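PDB 4H3K: RNA polymerase II subunit A C-terminal domain phosphatase SSU72 from Homo sapiens, which removes phosphate from serines and threonines of the C-terminal domain of RNA polymerase II and takes part in RNA processing, polyadenylation and termination. Local coordinates for residues L26-V31 against L127-E132; T60-P65 against N73-K78. The protein carries 1 engineered substitution. All coordinates share one frame; numbering follows the deposited sequence.

How the contacts relate
Contact 1 (26-31 with 127-132) joins two parallel strands of the central five-stranded sheet, while contact 2 (60-65 with 73-78) is a small separate hairpin that lies, along the chain, inside the loop closed by contact 1. Their centres are 21 Å apart and their nearest atoms about 8 Å, so they do not touch. The side chain of Cys131, at the end of contact 1 that meets Arg38, is about 6 Å from a bound phosphate ion, and the side chain of Leu64 in contact 2 is about 6 Å from a bound phosphate ion as well. Phosphate, probably from the crystallisation liquor, may mark a pocket here, consistent with a phosphatase core and an additional cap carrying the hairpin.

Contact 1: residues L26-V31 against L127-E132; sequences LRVAVV and LILTCE
Val28 to Val31 lie level with Leu127 to Thr130 in a parallel pair of strands whose axes come within 4.7 Å and are inclined at 18°. The bonds alternate in the parallel manner: Ala29 N donates to Leu127 O, Leu129 N to Ala29 O at 2.9 Å, and Val31 N to Leu129 O at 2.9 Å. Ala29 is thus gripped through both its N-H and its carbonyl, as is Leu129. At the two ends the pairing slackens into weak bonds, from Leu127 N to Arg27 O and from Cys131 N to Val31 O. CA-H groups lean on the same carbonyls, among them Val28 CA at 3.3 Å from Leu127 O.

Side chains divide between the two faces. On the face of Val28, Val30, Leu127 and Leu129, Val28 CG1 meets Leu129 CD1 at 3.7 Å, the two side chains crossing obliquely, and Val30 CG1 packs on Cys131 SG at 3.8 Å. With Val30 CG1 anti to the backbone N (chi1 -174°), that methyl lies beside the carbonyl carbon and reaches the sulfur farther along. On the face of Ala29, Val31, Ile128 and Thr130, the CG2 methyls of Val31 and Ile128 touch at 3.7 Å.

In the fold, strand 52-57 flanks the other edge of strand 27-32, sharing backbone hydrogen bonds with Val28 and Val30; strand 153-159 lies beyond 127-130, where Asn158 binds Thr130 OG1. The parallel order 52-57, 27-32, 127-130, 153-159 is that of the low-molecular-weight tyrosine phosphatase fold, with 207-213 added antiparallel at the edge. Helix 133-145 covers Val31, Ile128 and Thr130; helices 38-48 and 165-184 cover the opposite face, the first over Val30, the second over Leu127 and Leu129.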
loop_
_atom_site.group_PDB
_atom_site.type_symbol
_atom_site.label_atom_id
_atom_site.label_comp_id
_atom_site.label_asym_id
_atom_site.label_seq_id
_atom_site.Cartn_x
_atom_site.Cartn_y
_atom_site.Cartn_z
ATOM N N LEU B 26 6.924 -12.399 -7.448
ATOM C CA LEU B 26 5.677 -12.012 -6.709
ATOM C C LEU B 26 5.854 -12.362 -5.248
ATOM O O LEU B 26 6.117 -13.507 -4.922
ATOM C CB LEU B 26 4.460 -12.753 -7.251
ATOM C CG LEU B 26 3.108 -12.328 -6.669
ATOM C CD1 LEU B 26 2.597 -11.053 -7.345
ATOM C CD2 LEU B 26 2.108 -13.470 -6.823
ATOM N N ARG B 27 5.740 -11.368 -4.379
ATOM C CA ARG B 27 5.903 -11.594 -2.946
ATOM C C ARG B 27 4.533 -11.790 -2.339
ATOM O O ARG B 27 3.722 -10.846 -2.312
ATOM C CB ARG B 27 6.612 -10.405 -2.300
ATOM C CG ARG B 27 8.076 -10.203 -2.782
ATOM C CD ARG B 27 8.799 -9.278 -1.817
ATOM N NE ARG B 27 8.351 -9.579 -0.456
ATOM C CZ ARG B 27 8.953 -10.432 0.367
ATOM N NH1 ARG B 27 10.065 -11.047 -0.015
ATOM N NH2 ARG B 27 8.450 -10.658 1.571
ATOM N N VAL B 28 4.268 -13.003 -1.857
ATOM C CA VAL B 28 2.946 -13.336 -1.316
ATOM C C VAL B 28 2.999 -13.594 0.190
ATOM O O VAL B 28 3.996 -14.131 0.698
ATOM C CB VAL B 28 2.424 -14.606 -2.015
ATOM C CG1 VAL B 28 1.016 -15.031 -1.487
ATOM C CG2 VAL B 28 2.414 -14.393 -3.506
ATOM N N ALA B 29 1.933 -13.212 0.884
ATOM C CA ALA B 29 1.659 -13.637 2.255
ATOM C C ALA B 29 0.354 -14.391 2.236
ATOM O O ALA B 29 -0.593 -13.974 1.556
ATOM C CB ALA B 29 1.554 -12.452 3.202
ATOM N N VAL B 30 0.326 -15.535 2.916
ATOM C CA VAL B 30 -0.916 -16.251 3.131
ATOM C C VAL B 30 -1.227 -16.247 4.624
ATOM O O VAL B 30 -0.344 -16.516 5.449
ATOM C CB VAL B 30 -0.873 -17.706 2.602
ATOM C CG1 VAL B 30 -2.282 -18.317 2.736
ATOM C CG2 VAL B 30 -0.454 -17.746 1.130
ATOM N N VAL B 31 -2.487 -15.928 4.958
ATOM C CA VAL B 31 -2.891 -15.660 6.344
ATOM C C VAL B 31 -4.118 -16.506 6.734
ATOM O O VAL B 31 -5.137 -16.523 6.030
ATOM C CB VAL B 31 -3.223 -14.155 6.542
ATOM C CG1 VAL B 31 -3.324 -13.813 8.028
ATOM C CG2 VAL B 31 -2.167 -13.273 5.872
ATOM N N LEU B 127 0.841 -9.194 -2.654
ATOM C CA LEU B 127 -0.460 -9.864 -2.595
ATOM C C LEU B 127 -0.598 -10.589 -1.284
ATOM O O LEU B 127 0.308 -11.324 -0.887
ATOM C CB LEU B 127 -0.612 -10.852 -3.755
ATOM C CG LEU B 127 -1.848 -11.761 -3.724
ATOM C CD1 LEU B 127 -3.132 -10.894 -3.838
ATOM C CD2 LEU B 127 -1.785 -12.813 -4.836
ATOM N N ILE B 128 -1.709 -10.333 -0.589
ATOM C CA ILE B 128 -1.988 -11.016 0.671
ATOM C C ILE B 128 -3.250 -11.825 0.452
ATOM O O ILE B 128 -4.275 -11.269 0.093
ATOM C CB ILE B 128 -2.164 -10.031 1.866
ATOM C CG1 ILE B 128 -0.887 -9.159 2.064
ATOM C CG2 ILE B 128 -2.583 -10.813 3.131
ATOM C CD1 ILE B 128 -1.059 -7.925 3.080
ATOM N N LEU B 129 -3.172 -13.131 0.681
ATOM C CA LEU B 129 -4.318 -14.007 0.541
ATOM C C LEU B 129 -4.766 -14.456 1.912
ATOM O O LEU B 129 -3.949 -14.959 2.695
ATOM C CB LEU B 129 -3.933 -15.219 -0.276
ATOM C CG LEU B 129 -3.612 -14.808 -1.723
ATOM C CD1 LEU B 129 -2.586 -15.689 -2.291
ATOM C CD2 LEU B 129 -4.873 -14.915 -2.535
ATOM N N THR B 130 -6.060 -14.311 2.194
ATOM C CA THR B 130 -6.602 -14.733 3.477
ATOM C C THR B 130 -7.510 -15.925 3.252
ATOM O O THR B 130 -8.059 -16.093 2.159
ATOM C CB THR B 130 -7.343 -13.572 4.205
ATOM O OG1 THR B 130 -8.471 -13.151 3.427
ATOM C CG2 THR B 130 -6.395 -12.362 4.368
ATOM N N CYS B 131 -7.674 -16.757 4.291
ATOM C CA CYS B 131 -8.331 -18.048 4.151
ATOM C C CYS B 131 -9.755 -18.091 4.723
ATOM O O CYS B 131 -10.358 -19.138 4.720
ATOM C CB CYS B 131 -7.457 -19.162 4.763
ATOM S SG CYS B 131 -5.796 -19.238 3.999
ATOM N N GLU B 132 -10.266 -16.954 5.214
ATOM C CA GLU B 132 -11.662 -16.778 5.574
ATOM C C GLU B 132 -11.964 -15.332 5.873
ATOM O O GLU B 132 -11.070 -14.551 6.217
ATOM C CB GLU B 132 -12.124 -17.672 6.757
ATOM C CG GLU B 132 -11.568 -17.298 8.095
ATOM C CD GLU B 132 -12.188 -18.163 9.206
ATOM O OE1 GLU B 132 -11.724 -19.290 9.388
ATOM O OE2 GLU B 132 -13.159 -17.722 9.837
#

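Contact 2: residues T60-P65 against N73-K78; sequences THVKLP and NVYDFK
Val62 packs against Tyr75 and Phe77 in a two-stranded antiparallel beta hairpin, whose strands 62-64 and 73-75 approach to 4.8 Å. Val62 and Tyr75 form a hydrogen-bonded pair, each N-H going to the other's carbonyl; Val62 N to Tyr75 O is 2.9 Å. Asn73 is held in the same way by Leu64, its N 2.8 Å from Leu64 O and its carbonyl accepting from Leu64 N. The non-hydrogen-bonded pair of Lys63 and Val74 lies between.

Val62 CG2, anti to the carbonyl carbon and beside the backbone N, sits over one face of the Phe77 ring, a CH-pi contact with CG2 3.8 Å from the centroid and 3° off the normal. At the ring's edge, in its plane, lies the backbone N of His61. With an alanine here instead of Phe77, Val62 CG2 would probably lose its aromatic cover and a gap would open beside the backbone of His61.

Tyr75 shares its face of the hairpin with Val62, Leu64 and Asn73. Its CE2 meets Leu64 CD2 at 3.7 Å, the side chains crossing at about a right angle, while its hydroxyl bonds to Asp87 of helix 81-98. That helix also touches Leu64 and Asn73, and helix 101-109 touches Leu64, so this face is packed against helices, consistent with a cap on the phosphatase core. Pro65, beyond the paired residues, rests on Ile101.

On the face of Lys63 and Val74, Val74 CG1 comes obliquely to the His61 ring, 3.3 Å from ND1. Asn73 reaches with its side chain past Leu64: ND2 makes a weak bond of 3.1 Å to Pro65 O, and the same nitrogen is also hydrogen-bonded with the hydroxyl of Tyr96.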
loop_
_atom_site.group_PDB
_atom_site.type_symbol
_atom_site.label_atom_id
_atom_site.label_comp_id
_atom_site.label_asym_id
_atom_site.label_seq_id
_atom_site.Cartn_x
_atom_site.Cartn_y
_atom_site.Cartn_z
ATOM N N THR B 60 -6.299 -14.190 17.977
ATOM C CA THR B 60 -5.782 -13.789 19.273
ATOM C C THR B 60 -4.840 -14.848 19.868
ATOM O O THR B 60 -3.948 -14.539 20.659
ATOM C CB THR B 60 -6.986 -13.523 20.227
ATOM O OG1 THR B 60 -7.789 -12.458 19.647
ATOM C CG2 THR B 60 -6.517 -13.059 21.561
ATOM N N HIS B 61 -5.070 -16.106 19.497
ATOM C CA HIS B 61 -4.316 -17.239 20.022
ATOM C C HIS B 61 -4.358 -18.368 18.993
ATOM O O HIS B 61 -5.097 -18.302 18.010
ATOM C CB HIS B 61 -4.923 -17.728 21.340
ATOM C CG HIS B 61 -6.390 -18.018 21.243
ATOM N ND1 HIS B 61 -6.882 -19.271 20.947
ATOM C CD2 HIS B 61 -7.466 -17.209 21.360
ATOM C CE1 HIS B 61 -8.201 -19.227 20.912
ATOM N NE2 HIS B 61 -8.579 -17.984 21.149
ATOM N N VAL B 62 -3.572 -19.400 19.254
ATOM C CA VAL B 62 -3.478 -20.560 18.389
ATOM C C VAL B 62 -4.438 -21.610 18.891
ATOM O O VAL B 62 -4.529 -21.867 20.098
ATOM C CB VAL B 62 -2.054 -21.125 18.411
ATOM C CG1 VAL B 62 -1.962 -22.502 17.704
ATOM C CG2 VAL B 62 -1.102 -20.107 17.777
ATOM N N LYS B 63 -5.168 -22.194 17.957
ATOM C CA LYS B 63 -6.142 -23.210 18.240
ATOM C C LYS B 63 -5.738 -24.457 17.433
ATOM O O LYS B 63 -5.343 -24.370 16.260
ATOM C CB LYS B 63 -7.527 -22.683 17.856
ATOM C CG LYS B 63 -8.696 -23.560 18.279
ATOM C CD LYS B 63 -9.850 -23.516 17.258
ATOM C CE LYS B 63 -10.951 -22.512 17.636
ATOM N NZ LYS B 63 -10.513 -21.068 17.726
ATOM N N LEU B 64 -5.801 -25.607 18.080
ATOM C CA LEU B 64 -5.647 -26.873 17.407
ATOM C C LEU B 64 -6.843 -27.726 17.818
ATOM O O LEU B 64 -7.345 -27.570 18.946
ATOM C CB LEU B 64 -4.356 -27.534 17.875
ATOM C CG LEU B 64 -3.057 -27.492 17.069
ATOM C CD1 LEU B 64 -3.133 -26.675 15.790
ATOM C CD2 LEU B 64 -1.830 -27.125 17.930
ATOM N N PRO B 65 -7.317 -28.612 16.920
ATOM C CA PRO B 65 -8.416 -29.499 17.303
ATOM C C PRO B 65 -8.031 -30.368 18.507
ATOM O O PRO B 65 -6.864 -30.691 18.668
ATOM C CB PRO B 65 -8.604 -30.381 16.057
ATOM C CG PRO B 65 -8.123 -29.521 14.901
ATOM C CD PRO B 65 -6.982 -28.716 15.476
ATOM N N ASN B 73 -7.413 -27.446 21.696
ATOM C CA ASN B 73 -6.207 -27.090 22.419
ATOM C C ASN B 73 -5.832 -25.662 22.096
ATOM O O ASN B 73 -5.886 -25.230 20.937
ATOM C CB ASN B 73 -5.095 -28.036 22.026
ATOM C CG ASN B 73 -5.390 -29.449 22.441
ATOM O OD1 ASN B 73 -5.423 -29.753 23.637
ATOM N ND2 ASN B 73 -5.634 -30.325 21.468
ATOM N N VAL B 74 -5.457 -24.909 23.113
ATOM C CA VAL B 74 -5.141 -23.511 22.889
ATOM C C VAL B 74 -3.716 -23.217 23.328
ATOM O O VAL B 74 -3.286 -23.714 24.373
ATOM C CB VAL B 74 -6.152 -22.585 23.608
ATOM C CG1 VAL B 74 -5.727 -21.148 23.467
ATOM C CG2 VAL B 74 -7.540 -22.752 23.026
ATOM N N TYR B 75 -3.000 -22.418 22.531
ATOM C CA TYR B 75 -1.629 -21.971 22.827
ATOM C C TYR B 75 -1.439 -20.474 22.538
ATOM O O TYR B 75 -2.196 -19.870 21.764
ATOM C CB TYR B 75 -0.621 -22.747 21.970
ATOM C CG TYR B 75 -0.687 -24.221 22.176
ATOM C CD1 TYR B 75 0.076 -24.841 23.169
ATOM C CD2 TYR B 75 -1.522 -25.008 21.393
ATOM C CE1 TYR B 75 0.008 -26.220 23.375
ATOM C CE2 TYR B 75 -1.595 -26.379 21.581
ATOM C CZ TYR B 75 -0.829 -26.975 22.569
ATOM O OH TYR B 75 -0.916 -28.327 22.742
ATOM N N ASP B 76 -0.411 -19.896 23.152
ATOM C CA ASP B 76 0.077 -18.579 22.794
ATOM C C ASP B 76 0.795 -18.665 21.430
ATOM O O ASP B 76 1.311 -19.719 21.048
ATOM C CB ASP B 76 1.054 -18.076 23.874
ATOM C CG ASP B 76 1.278 -16.567 23.811
ATOM O OD1 ASP B 76 1.632 -16.033 22.735
ATOM O OD2 ASP B 76 1.120 -15.893 24.859
ATOM N N PHE B 77 0.834 -17.561 20.694
ATOM C CA PHE B 77 1.668 -17.488 19.489
ATOM C C PHE B 77 3.187 -17.615 19.733
ATOM O O PHE B 77 3.936 -17.944 18.801
ATOM C CB PHE B 77 1.372 -16.209 18.718
ATOM C CG PHE B 77 0.335 -16.379 17.677
ATOM C CD1 PHE B 77 -1.007 -16.165 17.981
ATOM C CD2 PHE B 77 0.688 -16.742 16.366
ATOM C CE1 PHE B 77 -1.992 -16.307 17.009
ATOM C CE2 PHE B 77 -0.294 -16.880 15.375
ATOM C CZ PHE B 77 -1.633 -16.683 15.695
ATOM N N LYS B 78 3.632 -17.363 20.970
ATOM C CA LYS B 78 5.036 -17.506 21.342
ATOM C C LYS B 78 5.499 -18.967 21.421
ATOM O O LYS B 78 6.682 -19.222 21.505
ATOM C CB LYS B 78 5.337 -16.762 22.664
ATOM C CG LYS B 78 5.362 -15.238 22.512
ATOM C CD LYS B 78 4.862 -14.538 23.756
ATOM C CE LYS B 78 4.069 -13.290 23.369
ATOM N NZ LYS B 78 4.792 -11.999 23.645
#